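Local coordinates for endoglucanase (Clostridium thermocellum, PDB 2YIK), which probably cleaves internal beta-1,4-glucosidic bonds of cellulose, acting as a family 9 glycoside hydrolase, at residues G313-W318 against N396-L401; G382-L387 against G391-N396. All blocks are in the same frame, centred on the assembly; numbering follows the deposited sequence.

Interaction 1 of 2, residues G313-W318 against N396-L401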
loop_
_atom_site.group_PDB
_atom_site.type_symbol
_atom_site.label_atom_id
_atom_site.label_comp_id
_atom_site.label_asym_id
_atom_site.label_seq_id
_atom_site.Cartn_x
_atom_site.Cartn_y
_atom_site.Cartn_z
ATOM N N GLY A 313 8.658 17.180 3.585
ATOM C CA GLY A 313 7.371 17.829 3.706
ATOM C C GLY A 313 6.228 17.120 4.367
ATOM O O GLY A 313 5.723 17.578 5.395
ATOM N N TRP A 314 5.852 16.002 3.761
ATOM C CA TRP A 314 4.749 15.144 4.182
ATOM C C TRP A 314 5.348 13.821 4.700
ATOM O O TRP A 314 6.505 13.822 5.159
ATOM C CB TRP A 314 3.861 14.932 2.923
ATOM C CG TRP A 314 2.421 14.733 3.237
ATOM C CD1 TRP A 314 1.664 13.644 2.929
ATOM C CD2 TRP A 314 1.563 15.624 3.964
ATOM N NE1 TRP A 314 0.387 13.794 3.416
ATOM C CE2 TRP A 314 0.297 15.004 4.053
ATOM C CE3 TRP A 314 1.743 16.891 4.540
ATOM C CZ2 TRP A 314 -0.780 15.597 4.707
ATOM C CZ3 TRP A 314 0.663 17.484 5.194
ATOM C CH2 TRP A 314 -0.582 16.839 5.266
ATOM N N ILE A 315 4.622 12.696 4.643
ATOM C CA ILE A 315 5.227 11.408 4.962
ATOM C C ILE A 315 4.713 10.382 3.909
ATOM O O ILE A 315 3.855 10.721 3.086
ATOM C CB ILE A 315 5.145 10.990 6.541
ATOM C CG1 ILE A 315 5.980 9.720 6.738
ATOM C CG2 ILE A 315 3.744 10.953 7.040
ATOM C CD1 ILE A 315 7.066 10.027 7.754
ATOM N N HIS A 316 5.284 9.186 3.868
ATOM C CA HIS A 316 4.886 8.215 2.867
ATOM C C HIS A 316 3.388 7.862 3.016
ATOM O O HIS A 316 2.964 7.491 4.100
ATOM C CB HIS A 316 5.804 6.988 3.027
ATOM C CG HIS A 316 5.660 5.960 1.960
ATOM N ND1 HIS A 316 6.225 6.074 0.711
ATOM C CD2 HIS A 316 5.063 4.726 1.980
ATOM C CE1 HIS A 316 6.001 4.976 0.010
ATOM N NE2 HIS A 316 5.297 4.149 0.770
ATOM N N CYS A 317 2.592 7.975 1.948
ATOM C CA CYS A 317 1.158 7.635 2.011
ATOM C C CYS A 317 0.598 7.456 0.601
ATOM O O CYS A 317 1.246 7.844 -0.369
ATOM C CB CYS A 317 0.366 8.724 2.740
ATOM S SG CYS A 317 0.437 10.338 1.951
ATOM N N TRP A 318 -0.605 6.899 0.476
ATOM C CA TRP A 318 -1.174 6.672 -0.850
ATOM C C TRP A 318 -1.169 7.887 -1.772
ATOM O O TRP A 318 -1.062 7.738 -2.983
ATOM C CB TRP A 318 -2.604 6.106 -0.760
ATOM C CG TRP A 318 -3.648 7.057 -0.236
ATOM C CD1 TRP A 318 -4.157 7.095 1.026
ATOM C CD2 TRP A 318 -4.325 8.092 -0.981
ATOM N NE1 TRP A 318 -5.092 8.099 1.127
ATOM C CE2 TRP A 318 -5.192 8.737 -0.060
ATOM C CE3 TRP A 318 -4.224 8.570 -2.285
ATOM C CZ2 TRP A 318 -6.028 9.797 -0.467
ATOM C CZ3 TRP A 318 -5.051 9.625 -2.674
ATOM C CH2 TRP A 318 -5.918 10.247 -1.754
ATOM N N ASN A 396 1.761 8.045 11.174
ATOM C CA ASN A 396 2.748 7.762 12.201
ATOM C C ASN A 396 3.541 6.490 11.905
ATOM O O ASN A 396 4.766 6.497 11.972
ATOM C CB ASN A 396 2.066 7.648 13.569
ATOM C CG ASN A 396 3.064 7.489 14.707
ATOM O OD1 ASN A 396 3.625 6.417 14.913
ATOM N ND2 ASN A 396 3.294 8.566 15.442
ATOM N N THR A 397 2.848 5.402 11.582
ATOM C CA THR A 397 3.540 4.151 11.291
ATOM C C THR A 397 4.380 4.232 10.011
ATOM O O THR A 397 5.369 3.513 9.878
ATOM C CB THR A 397 2.553 2.950 11.229
ATOM O OG1 THR A 397 1.493 3.217 10.302
ATOM C CG2 THR A 397 1.974 2.687 12.614
ATOM N N ALA A 398 3.999 5.118 9.089
ATOM C CA ALA A 398 4.763 5.306 7.857
ATOM C C ALA A 398 6.090 5.958 8.237
ATOM O O ALA A 398 7.140 5.625 7.684
ATOM C CB ALA A 398 4.006 6.192 6.890
ATOM N N ALA A 399 6.040 6.894 9.180
ATOM C CA ALA A 399 7.254 7.557 9.647
ATOM C C ALA A 399 8.109 6.524 10.375
ATOM O O ALA A 399 9.333 6.529 10.261
ATOM C CB ALA A 399 6.905 8.711 10.590
ATOM N N GLN A 400 7.455 5.647 11.133
ATOM C CA GLN A 400 8.162 4.594 11.858
ATOM C C GLN A 400 8.918 3.718 10.862
ATOM O O GLN A 400 10.089 3.387 11.064
ATOM C CB GLN A 400 7.175 3.725 12.648
ATOM C CG GLN A 400 6.567 4.380 13.887
ATOM C CD GLN A 400 5.708 3.405 14.682
ATOM O OE1 GLN A 400 6.094 2.252 14.881
ATOM N NE2 GLN A 400 4.545 3.863 15.144
ATOM N N LEU A 401 8.236 3.336 9.786
ATOM C CA LEU A 401 8.847 2.504 8.758
ATOM C C LEU A 401 10.088 3.186 8.197
ATOM O O LEU A 401 11.156 2.581 8.151
ATOM C CB LEU A 401 7.855 2.228 7.627
ATOM C CG LEU A 401 8.399 1.419 6.444
ATOM C CD1 LEU A 401 8.870 0.052 6.930
ATOM C CD2 LEU A 401 7.315 1.266 5.386
#
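The imidazole of His316, whose CB lies 4.3 Å from Ala398 CB, meets three aromatic rings: Trp136 meets it edge-to-face, while Tyr129 and Trp284 approach with their planes inclined to it. Nearby in the same loop, the Trp314 indole takes Cys317 SG at its edge, in the ring plane. Family 9 enzymes are built on an (alpha/alpha)6 barrel, and here a loop between helices 296-305 and 322-336 runs over one side of helix 392-408. No hydrogen bond joins the two segments. Instead, the small residues of the helix let the loop come close, so that His316 O sits 3.2 Å from Ala398 CB. Ile315 extends its CG1 branch toward the helix, anti to the backbone N (chi1 -173°), which brings CG1 to 4.0 Å from Ala398 CB and 3.7 Å from the Ala399 N. His316 itself is fixed at its far end by a hydrogen bond between its NE2 and Thr133 OG1. Ala399 also packs on Trp420 of helix 416-428. Within the helix, Gln400 NE2 donates to Asn396 OD1, one turn back, at 2.7 Å, almost in line with the C=O bond.

Interaction 2 of 2, residues G382-L387 against G391-N396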
loop_
_atom_site.group_PDB
_atom_site.type_symbol
_atom_site.label_atom_id
_atom_site.label_comp_id
_atom_site.label_asym_id
_atom_site.label_seq_id
_atom_site.Cartn_x
_atom_site.Cartn_y
_atom_site.Cartn_z
ATOM N N GLY A 382 -0.187 13.274 25.198
ATOM C CA GLY A 382 0.188 11.900 25.476
ATOM C C GLY A 382 1.501 11.434 24.864
ATOM O O GLY A 382 1.948 10.332 25.161
ATOM N N GLY A 383 2.116 12.244 24.005
ATOM C CA GLY A 383 3.390 11.861 23.408
ATOM C C GLY A 383 3.334 11.194 22.041
ATOM O O GLY A 383 4.315 10.608 21.584
ATOM N N TYR A 384 2.193 11.315 21.374
ATOM C CA TYR A 384 1.969 10.708 20.065
ATOM C C TYR A 384 2.158 11.729 18.944
ATOM O O TYR A 384 1.538 12.789 18.975
ATOM C CB TYR A 384 0.545 10.152 20.056
ATOM C CG TYR A 384 0.018 9.618 18.745
ATOM C CD1 TYR A 384 0.622 8.529 18.113
ATOM C CD2 TYR A 384 -1.142 10.150 18.180
ATOM C CE1 TYR A 384 0.070 7.976 16.953
ATOM C CE2 TYR A 384 -1.700 9.607 17.023
ATOM C CZ TYR A 384 -1.088 8.518 16.417
ATOM O OH TYR A 384 -1.648 7.964 15.289
ATOM N N VAL A 385 3.002 11.422 17.958
ATOM C CA VAL A 385 3.218 12.362 16.853
ATOM C C VAL A 385 2.027 12.270 15.898
ATOM O O VAL A 385 1.787 11.258 15.241
ATOM C CB VAL A 385 4.565 12.113 16.135
ATOM C CG1 VAL A 385 4.816 13.212 15.116
ATOM C CG2 VAL A 385 5.706 12.106 17.167
ATOM N N PHE A 386 1.299 13.378 15.848
ATOM C CA PHE A 386 0.043 13.548 15.120
ATOM C C PHE A 386 0.119 14.546 13.945
ATOM O O PHE A 386 0.269 15.743 14.177
ATOM C CB PHE A 386 -0.949 14.030 16.190
ATOM C CG PHE A 386 -2.367 14.165 15.745
ATOM C CD1 PHE A 386 -2.829 15.367 15.219
ATOM C CD2 PHE A 386 -3.274 13.130 15.956
ATOM C CE1 PHE A 386 -4.177 15.546 14.920
ATOM C CE2 PHE A 386 -4.624 13.292 15.663
ATOM C CZ PHE A 386 -5.080 14.505 15.143
ATOM N N LEU A 387 0.017 14.071 12.700
ATOM C CA LEU A 387 0.056 14.976 11.535
ATOM C C LEU A 387 -1.303 15.674 11.437
ATOM O O LEU A 387 -1.391 16.902 11.460
ATOM C CB LEU A 387 0.355 14.209 10.241
ATOM C CG LEU A 387 0.374 15.033 8.946
ATOM C CD1 LEU A 387 1.296 16.234 9.084
ATOM C CD2 LEU A 387 0.830 14.147 7.803
ATOM N N GLY A 391 -6.612 9.420 9.894
ATOM C CA GLY A 391 -5.634 8.354 9.799
ATOM C C GLY A 391 -4.284 8.781 10.332
ATOM O O GLY A 391 -3.265 8.656 9.643
ATOM N N SER A 392 -4.266 9.294 11.558
ATOM C CA SER A 392 -3.019 9.727 12.164
ATOM C C SER A 392 -2.075 8.539 12.340
ATOM O O SER A 392 -0.867 8.680 12.164
ATOM C CB SER A 392 -3.279 10.391 13.524
ATOM O OG SER A 392 -3.771 9.468 14.484
ATOM N N ALA A 393 -2.631 7.374 12.679
ATOM C CA ALA A 393 -1.836 6.156 12.887
ATOM C C ALA A 393 -1.170 5.701 11.589
ATOM O O ALA A 393 -0.056 5.180 11.587
ATOM C CB ALA A 393 -2.717 5.043 13.436
ATOM N N ARG A 394 -1.880 5.898 10.489
ATOM C CA ARG A 394 -1.388 5.535 9.175
ATOM C C ARG A 394 -0.150 6.365 8.830
ATOM O O ARG A 394 0.815 5.853 8.258
ATOM C CB ARG A 394 -2.520 5.732 8.159
ATOM C CG ARG A 394 -2.113 5.810 6.707
ATOM C CD ARG A 394 -2.015 7.258 6.279
ATOM N NE ARG A 394 -3.225 8.000 6.612
ATOM C CZ ARG A 394 -4.109 8.451 5.727
ATOM N NH1 ARG A 394 -3.936 8.239 4.429
ATOM N NH2 ARG A 394 -5.155 9.149 6.144
ATOM N N TYR A 395 -0.168 7.644 9.198
ATOM C CA TYR A 395 0.969 8.530 8.945
ATOM C C TYR A 395 2.112 8.226 9.904
ATOM O O TYR A 395 3.277 8.167 9.508
ATOM C CB TYR A 395 0.565 9.992 9.131
ATOM C CG TYR A 395 -0.444 10.490 8.133
ATOM C CD1 TYR A 395 -0.225 10.340 6.770
ATOM C CD2 TYR A 395 -1.586 11.179 8.549
ATOM C CE1 TYR A 395 -1.112 10.867 5.836
ATOM C CE2 TYR A 395 -2.483 11.713 7.619
ATOM C CZ TYR A 395 -2.231 11.554 6.265
ATOM O OH TYR A 395 -3.083 12.094 5.329
ATOM N N ASN A 396 1.761 8.045 11.174
ATOM C CA ASN A 396 2.748 7.762 12.201
ATOM C C ASN A 396 3.541 6.490 11.905
ATOM O O ASN A 396 4.766 6.497 11.972
ATOM C CB ASN A 396 2.066 7.648 13.569
ATOM C CG ASN A 396 3.064 7.489 14.707
ATOM O OD1 ASN A 396 3.625 6.417 14.913
ATOM N ND2 ASN A 396 3.294 8.566 15.442
HETATM O O HOH W 1 0.438 11.142 12.724
#
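From Tyr384 to Phe386 the backbone is extended as it passes the first turn of helix 392-408, bringing Phe386 CA to 5.7 Å from Ser392 CA. The Tyr384 hydroxyl shares a hydrogen bond of 2.7 Å with Ser392 OG, which lies at the edge of the phenol ring and in its plane; Tyr427 stacks on this ring. The same serine presents its CB to the Phe386 ring, at 3.7 Å from CD2. One turn further on, Asn396 turns its amide nitrogen to the loop: ND2 donates to a lone pair of Val385 O, in the carbonyl plane, at 3.1 Å and nearly straight (168°), while OD1 is taken by Gln400. Val385 O is also reached by a water that donates to Ser392 O and accepts from Leu387 N, so the water joins the loop backbone to the first turn of the helix. Gly391 is the N-cap of this helix, and its positive phi suits glycine. Its carbonyl accepts from Tyr395 N and from Arg394 NE, the latter at 3.1 Å. That second bond helps hold the Arg394 guanidinium over one face of the Tyr395 ring. Leu387 meets the opposite face: with its CG swung opposite the backbone N (chi1 178°), its CD2 makes a CH-pi contact 3.9 Å from the ring centroid of Tyr395, only 10° off the normal.

Along the chain, residues 313-318 come first, in the loop leading to helix 322-336. Their partner, 396-401, follows after 77 intervening residues, so interaction 1 closes a long loop that is half helical. Interaction 2 is nested inside it: residues 382-387, beyond helix 363-373, fold back on 391-396 after only three residues. The two share Asn396 and helix 392-408, whose first turn is met by the later loop and whose next turn by the earlier one. They also touch directly, since Trp314 CZ2 lies 3.8 Å from Leu387 CD2 and Cys317 CB 4.0 Å from Tyr395 CE1. Two interhelical loops are thereby joined to one helix of the catalytic domain.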